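Putative nucleic acid-binding lipoprotein (Klebsiella pneumoniae subsp. pneumoniae MGH 78578, PDB 3F1Z) is of unknown biochemical function but adopts an OB-fold, a small beta-barrel architecture consistent with binding nucleic acids. Local coordinates at residues Y71-T76 with A98-L103; Q34-N39 with S45-K50; T76-Q81 with D85-F90. All blocks are in the same frame, centred on the assembly; numbering follows the deposited sequence. Where two conformers were deposited one is given.

Interaction 1: residues Y71-T76 with A98-L103; sequences YYFIVT and ADVEAL
Val-100 lies over one face of the Phe-73 ring, near the end where the ring joins its own CB. Its CB stands 4.2 Å above the ring plane of Phe-73, displaced toward the rim, and the two methyls divide the ring between them. Val-100 CG1 comes 3.7 Å from Phe-73 CD2, while Val-100 CG2 sits 3.9 Å from Phe-73 CD1. The first of these is a CH-pi contact, CG1 being 4.1 Å from the ring centroid of Phe-73. With CG1 anti to the backbone N (chi1 178°), Val-100 turns both branches toward the strand, and a beta-branched residue is well suited to straddling a ring in this way. Two residues beyond Phe-73 on the strand, Val-75 points to the same side and forks round Leu-103: CD1 of Leu-103 is 3.9 Å from both Val-75 CG1 and Val-75 CG2. Leu-103 ends a type I turn that starts at Val-100, which lets the turn present two apolar side chains to alternate residues of the strand. Helix 97-100 thus lies against one face of the barrel sheet, where Val-100 also touches Ile-61 and Phe-92, Val-75 packs on Ile-58 and Phe-92, and Asp-99 OD2 bonds to Val-131 N of strand 129-131.

Interaction 2: residues Q34-N39 with S45-K50; sequences QPFTLN and SDYLGK
Phe-36 and Tyr-47 both carry CG anti to the carbonyl carbon (chi1 -66° and -82°), and from their two helices these torsions bring the rings to meet between the helices. The motif is a pair of consecutive helices, 29-38 and 40-47, met before the long strand 51-65 of the OB-fold. The two ring planes are only 23° from parallel, yet they are slid so far apart, with centroids of Phe-36 and Tyr-47 5.9 Å from each other, that they barely overlap. The touch is therefore narrow: Phe-36 CE1 lies 4.0 Å from Tyr-47 CD2. Pro-35 adds its ring at the edge of the tyrosine, near the ring plane, Pro-35 CG being 4.3 Å from Tyr-47 CE2. Helix 29-38 is kinked here, where the nitrogens of residues 35 and 36 make no bond to the preceding turn; proline, with no N-H, gives up nothing by standing at that spot. Phe-32 joins the cluster, meeting the Tyr-47 ring edge to face, and Ala-43 packs on Phe-36. Tyrosine suits the margin of this apolar patch because its hydroxyl can leave it and hydrogen-bond to the hydroxyl of Tyr-27. Between the helices, Asn-39 ends the first and N-caps the second, its OD1 accepting from Lys-42 N. Gly-49, at a positive phi, takes the third position of a type II turn, where a CB would press on the carbonyl oxygen of Leu-48. That turn is closed by the bond from Lys-50 N to Tyr-47 O, 2.8 Å long.

Interaction 3: residues T76-Q81 with D85-F90; sequences TMRDEQ and DKRLTF
Leu-88 O is gripped twice by strand 71-78: Met-77 N donates to it at 2.7 Å, and Thr-76 CA brings a weaker CA-H...O contact. The reciprocal bond, from Leu-88 N to Met-77 O, is 2.8 Å long and nearly straight, 170° at the hydrogen. Together they make Met-77 and Leu-88 a hydrogen-bonded antiparallel pair of a beta hairpin, with Thr-76 and Thr-89 forming the adjoining non-hydrogen-bonded pair. The two threonines lie side by side, Thr-76 OG1 3.7 Å from Thr-89 CG2, and beta-branched residues of this kind suit an extended strand. Thr-89 OG1 hydrogen-bonds to Thr-125 OG1 of the next strand. Met-77, modelled as selenomethionine, sends a flexible chain to the other face, where its bend at chi3 (-90°) turns CE to within 4.0 Å of Phe-90 CE1. The selenium lies at the edge of the Phe-90 ring, a Met-aromatic contact. Arg-87 was deposited in two conformers; in one, Arg-78 CB lies over a face of its guanidinium, offset toward the rim and 3.7 Å from Arg-87 CZ, a less certain contact. Beyond Arg-78 and Arg-87 the chains separate, and a water bridges Asp-79 N and Lys-86 O. Asp-79 suits the loop's start because its OD2 accepts from Gln-81 N at 2.8 Å, an Asx turn, and also from Lys-83 N. Strand 71-78 bonds on its other edge to strand 51-65, and strand 88-93 to strand 125-127, while Met-77 and Leu-88 face the barrel interior, touching Val-54, with Val-29 and Phe-32 of helix 29-38 packed against Met-77 and Leu-88 respectively.

Interactions 1 and 3 use the same strand, 71-78, and share Thr-76. Interaction 3 holds it to its hairpin partner by backbone bonds, whereas interaction 1 lays the next helix and turn on the sheet through apolar side-chain contacts between its two segments. They also touch directly, through a probable hydrogen bond from Phe-90 N to Val-75 O. Interaction 1 is buried; interaction 3 runs from buried Met-77, Leu-88 and Phe-90 to a more open loop with charged groups and a bridging water. Interaction 2, on the opposite side of the chain's centre from interaction 1, is a partly buried aromatic meeting of helices, linked to interaction 3 by the contact of Lys-86 NZ with Thr-37 OG1.

Interaction 1: residues Y71-T76 with A98-L103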
loop_
_atom_site.group_PDB
_atom_site.type_symbol
_atom_site.label_atom_id
_atom_site.label_comp_id
_atom_site.label_asym_id
_atom_site.label_seq_id
_atom_site.Cartn_x
_atom_site.Cartn_y
_atom_site.Cartn_z
ATOM N N TYR A 71 -11.426 -3.492 -14.161
ATOM C CA TYR A 71 -11.480 -2.325 -13.326
ATOM C C TYR A 71 -10.629 -2.681 -12.133
ATOM O O TYR A 71 -10.291 -3.858 -11.908
ATOM C CB TYR A 71 -12.911 -1.921 -12.943
ATOM C CG TYR A 71 -13.635 -2.913 -12.115
ATOM C CD1 TYR A 71 -13.495 -2.911 -10.753
ATOM C CD2 TYR A 71 -14.417 -3.880 -12.694
ATOM C CE1 TYR A 71 -14.128 -3.828 -9.981
ATOM C CE2 TYR A 71 -15.097 -4.815 -11.912
ATOM C CZ TYR A 71 -14.944 -4.775 -10.559
ATOM O OH TYR A 71 -15.574 -5.673 -9.769
ATOM N N TYR A 72 -10.261 -1.668 -11.375
ATOM C CA TYR A 72 -9.414 -1.877 -10.221
ATOM C C TYR A 72 -9.659 -0.716 -9.258
ATOM O O TYR A 72 -10.446 0.137 -9.542
ATOM C CB TYR A 72 -7.960 -1.984 -10.660
ATOM C CG TYR A 72 -7.388 -0.689 -11.179
ATOM C CD1 TYR A 72 -7.602 -0.292 -12.488
ATOM C CD2 TYR A 72 -6.650 0.144 -10.353
ATOM C CE1 TYR A 72 -7.082 0.906 -12.994
ATOM C CE2 TYR A 72 -6.091 1.361 -10.837
ATOM C CZ TYR A 72 -6.320 1.734 -12.161
ATOM O OH TYR A 72 -5.832 2.932 -12.651
ATOM N N PHE A 73 -8.990 -0.709 -8.100
ATOM C CA PHE A 73 -9.183 0.318 -7.115
ATOM C C PHE A 73 -7.856 0.837 -6.654
ATOM O O PHE A 73 -6.941 0.061 -6.504
ATOM C CB PHE A 73 -9.830 -0.269 -5.886
ATOM C CG PHE A 73 -11.133 -0.955 -6.119
ATOM C CD1 PHE A 73 -11.184 -2.293 -6.367
ATOM C CD2 PHE A 73 -12.317 -0.268 -5.995
ATOM C CE1 PHE A 73 -12.421 -2.939 -6.553
ATOM C CE2 PHE A 73 -13.544 -0.890 -6.173
ATOM C CZ PHE A 73 -13.587 -2.232 -6.458
ATOM N N ILE A 74 -7.756 2.140 -6.415
ATOM C CA ILE A 74 -6.594 2.757 -5.793
ATOM C C ILE A 74 -7.045 3.214 -4.380
ATOM O O ILE A 74 -8.073 3.909 -4.219
ATOM C CB ILE A 74 -6.109 3.991 -6.570
ATOM C CG1 ILE A 74 -5.589 3.597 -7.926
ATOM C CG2 ILE A 74 -4.890 4.585 -5.920
ATOM C CD1 ILE A 74 -4.294 2.676 -7.868
ATOM N N VAL A 75 -6.266 2.820 -3.373
ATOM C CA VAL A 75 -6.468 3.208 -1.971
ATOM C C VAL A 75 -5.231 4.009 -1.575
ATOM O O VAL A 75 -4.105 3.566 -1.790
ATOM C CB VAL A 75 -6.625 1.997 -1.089
ATOM C CG1 VAL A 75 -6.539 2.382 0.377
ATOM C CG2 VAL A 75 -7.966 1.328 -1.383
ATOM N N THR A 76 -5.447 5.226 -1.079
ATOM C CA THR A 76 -4.363 6.134 -0.729
ATOM C C THR A 76 -4.347 6.304 0.778
ATOM O O THR A 76 -5.394 6.526 1.392
ATOM C CB THR A 76 -4.541 7.515 -1.376
ATOM O OG1 THR A 76 -4.770 7.350 -2.762
ATOM C CG2 THR A 76 -3.316 8.408 -1.180
ATOM N N ALA A 98 -14.074 -6.893 -1.956
ATOM C CA ALA A 98 -14.547 -7.025 -0.560
ATOM C C ALA A 98 -13.643 -6.240 0.412
ATOM O O ALA A 98 -14.129 -5.546 1.320
ATOM C CB ALA A 98 -14.604 -8.476 -0.138
ATOM N N ASP A 99 -12.333 -6.335 0.240
ATOM C CA ASP A 99 -11.464 -5.642 1.164
ATOM C C ASP A 99 -11.632 -4.144 1.007
ATOM O O ASP A 99 -11.685 -3.411 2.012
ATOM C CB ASP A 99 -9.998 -5.967 0.933
ATOM C CG ASP A 99 -9.508 -7.221 1.650
ATOM O OD1 ASP A 99 -10.298 -7.947 2.292
ATOM O OD2 ASP A 99 -8.269 -7.457 1.521
ATOM N N VAL A 100 -11.712 -3.699 -0.254
ATOM C CA VAL A 100 -11.807 -2.279 -0.560
ATOM C C VAL A 100 -13.095 -1.691 0.002
ATOM O O VAL A 100 -13.088 -0.598 0.542
ATOM C CB VAL A 100 -11.701 -1.997 -2.064
ATOM C CG1 VAL A 100 -11.863 -0.498 -2.349
ATOM C CG2 VAL A 100 -10.357 -2.495 -2.604
ATOM N N GLU A 101 -14.177 -2.448 -0.094
ATOM C CA GLU A 101 -15.476 -2.000 0.378
ATOM C C GLU A 101 -15.629 -1.955 1.894
ATOM O O GLU A 101 -16.639 -1.452 2.403
ATOM C CB GLU A 101 -16.561 -2.849 -0.253
ATOM C CG GLU A 101 -16.689 -2.518 -1.731
ATOM C CD GLU A 101 -17.783 -3.259 -2.476
ATOM O OE1 GLU A 101 -18.649 -3.857 -1.796
ATOM O OE2 GLU A 101 -17.783 -3.208 -3.751
ATOM N N ALA A 102 -14.633 -2.441 2.619
ATOM C CA ALA A 102 -14.691 -2.456 4.086
ATOM C C ALA A 102 -13.837 -1.337 4.657
ATOM O O ALA A 102 -13.809 -1.120 5.848
ATOM C CB ALA A 102 -14.196 -3.831 4.646
ATOM N N LEU A 103 -13.059 -0.679 3.819
ATOM C CA LEU A 103 -12.287 0.456 4.287
ATOM C C LEU A 103 -13.175 1.687 4.359
ATOM O O LEU A 103 -14.331 1.679 3.907
ATOM C CB LEU A 103 -11.175 0.740 3.320
ATOM C CG LEU A 103 -10.090 -0.320 3.222
ATOM C CD1 LEU A 103 -9.114 0.092 2.099
ATOM C CD2 LEU A 103 -9.410 -0.473 4.566
#

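Interaction 2: residues Q34-N39 with S45-K50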
loop_
_atom_site.group_PDB
_atom_site.type_symbol
_atom_site.label_atom_id
_atom_site.label_comp_id
_atom_site.label_asym_id
_atom_site.label_seq_id
_atom_site.Cartn_x
_atom_site.Cartn_y
_atom_site.Cartn_z
ATOM N N GLN A 34 10.673 6.313 4.252
ATOM C CA GLN A 34 11.964 6.951 4.540
ATOM C C GLN A 34 13.089 6.592 3.547
ATOM O O GLN A 34 13.735 7.470 3.019
ATOM C CB GLN A 34 12.388 6.689 5.988
ATOM C CG GLN A 34 13.739 7.260 6.409
ATOM C CD GLN A 34 13.850 8.791 6.220
ATOM O OE1 GLN A 34 12.834 9.522 6.262
ATOM N NE2 GLN A 34 15.105 9.286 6.011
ATOM N N PRO A 35 13.293 5.306 3.273
ATOM C CA PRO A 35 14.333 4.921 2.317
ATOM C C PRO A 35 14.078 5.447 0.909
ATOM O O PRO A 35 15.023 5.765 0.234
ATOM C CB PRO A 35 14.270 3.375 2.312
ATOM C CG PRO A 35 13.534 3.023 3.492
ATOM C CD PRO A 35 12.584 4.126 3.794
ATOM N N PHE A 36 12.813 5.500 0.487
ATOM C CA PHE A 36 12.453 6.030 -0.839
ATOM C C PHE A 36 12.721 7.533 -0.915
ATOM O O PHE A 36 13.024 8.095 -1.990
ATOM C CB PHE A 36 10.982 5.710 -1.198
ATOM C CG PHE A 36 10.708 4.214 -1.377
ATOM C CD1 PHE A 36 10.413 3.413 -0.295
ATOM C CD2 PHE A 36 10.809 3.623 -2.624
ATOM C CE1 PHE A 36 10.210 2.059 -0.467
ATOM C CE2 PHE A 36 10.606 2.278 -2.810
ATOM C CZ PHE A 36 10.323 1.482 -1.753
ATOM N N THR A 37 12.625 8.191 0.219
ATOM C CA THR A 37 12.893 9.630 0.293
ATOM C C THR A 37 14.396 9.864 0.053
ATOM O O THR A 37 14.780 10.817 -0.612
ATOM C CB THR A 37 12.366 10.196 1.663
ATOM O OG1 THR A 37 10.933 9.956 1.736
ATOM C CG2 THR A 37 12.681 11.692 1.850
ATOM N N LEU A 38 15.232 8.967 0.553
ATOM C CA LEU A 38 16.681 9.057 0.374
ATOM C C LEU A 38 17.156 8.683 -1.070
ATOM O O LEU A 38 18.016 9.337 -1.659
ATOM C CB LEU A 38 17.368 8.151 1.379
ATOM C CG LEU A 38 17.946 8.768 2.648
ATOM C CD1 LEU A 38 17.144 9.955 3.219
ATOM C CD2 LEU A 38 18.200 7.665 3.739
ATOM N N ASN A 39 16.601 7.610 -1.606
ATOM C CA ASN A 39 16.972 7.110 -2.904
ATOM C C ASN A 39 15.981 6.002 -3.319
ATOM O O ASN A 39 16.120 4.859 -2.913
ATOM C CB ASN A 39 18.399 6.575 -2.868
ATOM C CG ASN A 39 18.899 6.202 -4.236
ATOM O OD1 ASN A 39 18.113 5.737 -5.101
ATOM N ND2 ASN A 39 20.177 6.470 -4.481
ATOM N N SER A 45 14.970 -1.275 -5.303
ATOM C CA SER A 45 15.750 -2.469 -5.527
ATOM C C SER A 45 15.864 -3.371 -4.257
ATOM O O SER A 45 15.766 -4.605 -4.352
ATOM C CB SER A 45 17.096 -2.025 -6.039
ATOM O OG SER A 45 17.894 -3.123 -6.225
ATOM N N ASP A 46 16.033 -2.751 -3.081
ATOM C CA ASP A 46 16.149 -3.487 -1.837
ATOM C C ASP A 46 14.842 -4.170 -1.476
ATOM O O ASP A 46 14.865 -5.253 -0.928
ATOM C CB ASP A 46 16.581 -2.581 -0.668
ATOM C CG ASP A 46 18.017 -2.101 -0.778
ATOM O OD1 ASP A 46 18.811 -2.666 -1.554
ATOM O OD2 ASP A 46 18.378 -1.144 -0.072
ATOM N N TYR A 47 13.713 -3.529 -1.757
ATOM C CA TYR A 47 12.382 -4.071 -1.443
ATOM C C TYR A 47 11.718 -4.916 -2.538
ATOM O O TYR A 47 10.636 -5.468 -2.301
ATOM C CB TYR A 47 11.409 -2.922 -1.096
ATOM C CG TYR A 47 11.489 -2.429 0.332
ATOM C CD1 TYR A 47 10.866 -3.118 1.337
ATOM C CD2 TYR A 47 12.175 -1.270 0.671
ATOM C CE1 TYR A 47 10.948 -2.717 2.655
ATOM C CE2 TYR A 47 12.256 -0.848 1.984
ATOM C CZ TYR A 47 11.622 -1.587 2.988
ATOM O OH TYR A 47 11.649 -1.196 4.321
ATOM N N LEU A 48 12.330 -4.998 -3.722
ATOM C CA LEU A 48 11.702 -5.667 -4.879
ATOM C C LEU A 48 11.188 -7.076 -4.570
ATOM O O LEU A 48 11.933 -7.933 -4.216
ATOM C CB LEU A 48 12.675 -5.747 -6.070
ATOM C CG LEU A 48 12.057 -6.264 -7.386
ATOM C CD1 LEU A 48 10.849 -5.404 -7.813
ATOM C CD2 LEU A 48 13.065 -6.416 -8.529
ATOM N N GLY A 49 9.904 -7.308 -4.738
ATOM C CA GLY A 49 9.325 -8.609 -4.423
ATOM C C GLY A 49 8.929 -8.827 -2.954
ATOM O O GLY A 49 8.331 -9.836 -2.646
ATOM N N LYS A 50 9.237 -7.898 -2.056
ATOM C CA LYS A 50 8.963 -8.094 -0.649
ATOM C C LYS A 50 7.596 -7.571 -0.243
ATOM O O LYS A 50 7.005 -6.703 -0.896
ATOM C CB LYS A 50 10.034 -7.411 0.186
ATOM C CG LYS A 50 11.431 -7.886 -0.173
ATOM C CD LYS A 50 12.455 -7.548 0.915
ATOM C CE LYS A 50 13.890 -7.934 0.512
ATOM N NZ LYS A 50 13.891 -9.223 -0.226
#

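Interaction 3: residues T76-Q81 with D85-F90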
loop_
_atom_site.group_PDB
_atom_site.type_symbol
_atom_site.label_atom_id
_atom_site.label_comp_id
_atom_site.label_asym_id
_atom_site.label_seq_id
_atom_site.Cartn_x
_atom_site.Cartn_y
_atom_site.Cartn_z
ATOM N N THR A 76 -5.447 5.226 -1.079
ATOM C CA THR A 76 -4.363 6.134 -0.729
ATOM C C THR A 76 -4.347 6.304 0.778
ATOM O O THR A 76 -5.394 6.526 1.392
ATOM C CB THR A 76 -4.541 7.515 -1.376
ATOM O OG1 THR A 76 -4.770 7.350 -2.762
ATOM C CG2 THR A 76 -3.316 8.408 -1.180
HETATM N N MSE A 77 -3.143 6.297 1.348
HETATM C CA MSE A 77 -2.950 6.288 2.791
HETATM C C MSE A 77 -1.973 7.362 3.193
HETATM O O MSE A 77 -0.946 7.530 2.523
HETATM C CB MSE A 77 -2.378 4.912 3.169
HETATM C CG MSE A 77 -2.223 4.672 4.634
HETATM SE SE MSE A 77 -1.214 3.047 5.047
HETATM C CE MSE A 77 -2.712 1.779 5.108
ATOM N N ARG A 78 -2.276 8.097 4.269
ATOM C CA ARG A 78 -1.308 9.061 4.803
ATOM C C ARG A 78 -0.774 8.569 6.153
ATOM O O ARG A 78 -1.414 7.741 6.808
ATOM C CB ARG A 78 -1.942 10.425 5.006
ATOM C CG ARG A 78 -3.005 10.491 6.099
ATOM C CD ARG A 78 -3.222 11.951 6.495
ATOM N NE ARG A 78 -4.366 12.141 7.369
ATOM C CZ ARG A 78 -4.363 11.940 8.678
ATOM N NH1 ARG A 78 -3.263 11.523 9.315
ATOM N NH2 ARG A 78 -5.482 12.147 9.365
ATOM N N ASP A 79 0.369 9.106 6.584
ATOM C CA ASP A 79 0.906 8.760 7.888
ATOM C C ASP A 79 -0.113 9.090 9.007
ATOM O O ASP A 79 -0.717 10.158 9.037
ATOM C CB ASP A 79 2.175 9.523 8.171
ATOM C CG ASP A 79 2.906 8.988 9.396
ATOM O OD1 ASP A 79 3.687 8.011 9.228
ATOM O OD2 ASP A 79 2.701 9.558 10.515
ATOM N N GLU A 80 -0.278 8.166 9.930
ATOM C CA GLU A 80 -1.206 8.340 11.041
ATOM C C GLU A 80 -0.920 9.555 11.919
ATOM O O GLU A 80 -1.839 10.123 12.502
ATOM C CB GLU A 80 -1.159 7.118 11.939
ATOM C CG GLU A 80 -2.194 7.126 13.027
ATOM C CD GLU A 80 -1.697 6.463 14.234
ATOM O OE1 GLU A 80 -0.599 5.942 14.115
ATOM O OE2 GLU A 80 -2.353 6.488 15.288
ATOM N N GLN A 81 0.334 9.943 12.054
ATOM C CA GLN A 81 0.655 11.100 12.874
ATOM C C GLN A 81 1.194 12.249 12.003
ATOM O O GLN A 81 1.871 13.117 12.507
ATOM C CB GLN A 81 1.694 10.696 13.946
ATOM C CG GLN A 81 1.309 9.478 14.840
ATOM C CD GLN A 81 2.374 9.190 15.948
ATOM O OE1 GLN A 81 2.072 9.258 17.174
ATOM N NE2 GLN A 81 3.640 8.925 15.520
ATOM N N ASP A 85 4.377 14.094 4.767
ATOM C CA ASP A 85 3.218 14.544 3.985
ATOM C C ASP A 85 3.015 13.695 2.728
ATOM O O ASP A 85 2.042 13.856 2.007
ATOM C CB ASP A 85 3.280 16.058 3.660
ATOM C CG ASP A 85 4.681 16.553 3.193
ATOM O OD1 ASP A 85 5.434 15.794 2.517
ATOM O OD2 ASP A 85 5.002 17.752 3.497
ATOM N N LYS A 86 3.922 12.758 2.493
ATOM C CA LYS A 86 3.829 11.902 1.350
ATOM C C LYS A 86 2.785 10.814 1.572
ATOM O O LYS A 86 2.651 10.292 2.674
ATOM C CB LYS A 86 5.191 11.278 1.042
ATOM C CG LYS A 86 6.222 12.288 0.563
ATOM C CD LYS A 86 7.569 11.616 0.194
ATOM C CE LYS A 86 8.603 12.695 -0.198
ATOM N NZ LYS A 86 9.986 12.147 -0.378
ATOM N N ARG A 87 2.061 10.460 0.516
ATOM C CA ARG A 87 1.048 9.437 0.599
ATOM C C ARG A 87 1.522 8.121 0.001
ATOM O O ARG A 87 2.372 8.093 -0.911
ATOM C CB ARG A 87 -0.189 9.863 -0.167
ATOM C CG ARG A 87 -0.762 11.246 0.135
ATOM C CD ARG A 87 -0.756 11.617 1.610
ATOM N NE ARG A 87 -1.826 12.573 1.928
ATOM C CZ ARG A 87 -1.793 13.480 2.893
ATOM N NH1 ARG A 87 -0.699 13.655 3.627
ATOM N NH2 ARG A 87 -2.849 14.253 3.082
ATOM N N LEU A 88 0.960 7.022 0.493
ATOM C CA LEU A 88 1.277 5.715 -0.040
ATOM C C LEU A 88 -0.006 5.220 -0.721
ATOM O O LEU A 88 -1.102 5.399 -0.159
ATOM C CB LEU A 88 1.675 4.812 1.105
ATOM C CG LEU A 88 1.973 3.350 0.796
ATOM C CD1 LEU A 88 3.173 3.213 -0.118
ATOM C CD2 LEU A 88 2.160 2.610 2.117
ATOM N N THR A 89 0.106 4.622 -1.906
ATOM C CA THR A 89 -1.065 4.108 -2.588
ATOM C C THR A 89 -0.926 2.603 -2.733
ATOM O O THR A 89 0.193 2.081 -2.769
ATOM C CB THR A 89 -1.215 4.672 -3.997
ATOM O OG1 THR A 89 0.025 4.392 -4.709
ATOM C CG2 THR A 89 -1.498 6.196 -3.979
ATOM N N PHE A 90 -2.078 1.937 -2.818
ATOM C CA PHE A 90 -2.187 0.525 -2.979
ATOM C C PHE A 90 -3.108 0.257 -4.154
ATOM O O PHE A 90 -4.119 0.907 -4.313
ATOM C CB PHE A 90 -2.862 -0.083 -1.758
ATOM C CG PHE A 90 -2.112 0.097 -0.485
ATOM C CD1 PHE A 90 -2.147 1.291 0.185
ATOM C CD2 PHE A 90 -1.466 -0.970 0.089
ATOM C CE1 PHE A 90 -1.480 1.459 1.348
ATOM C CE2 PHE A 90 -0.814 -0.817 1.266
ATOM C CZ PHE A 90 -0.808 0.407 1.886
HETATM O O HOH W 1 1.476 11.131 4.776
#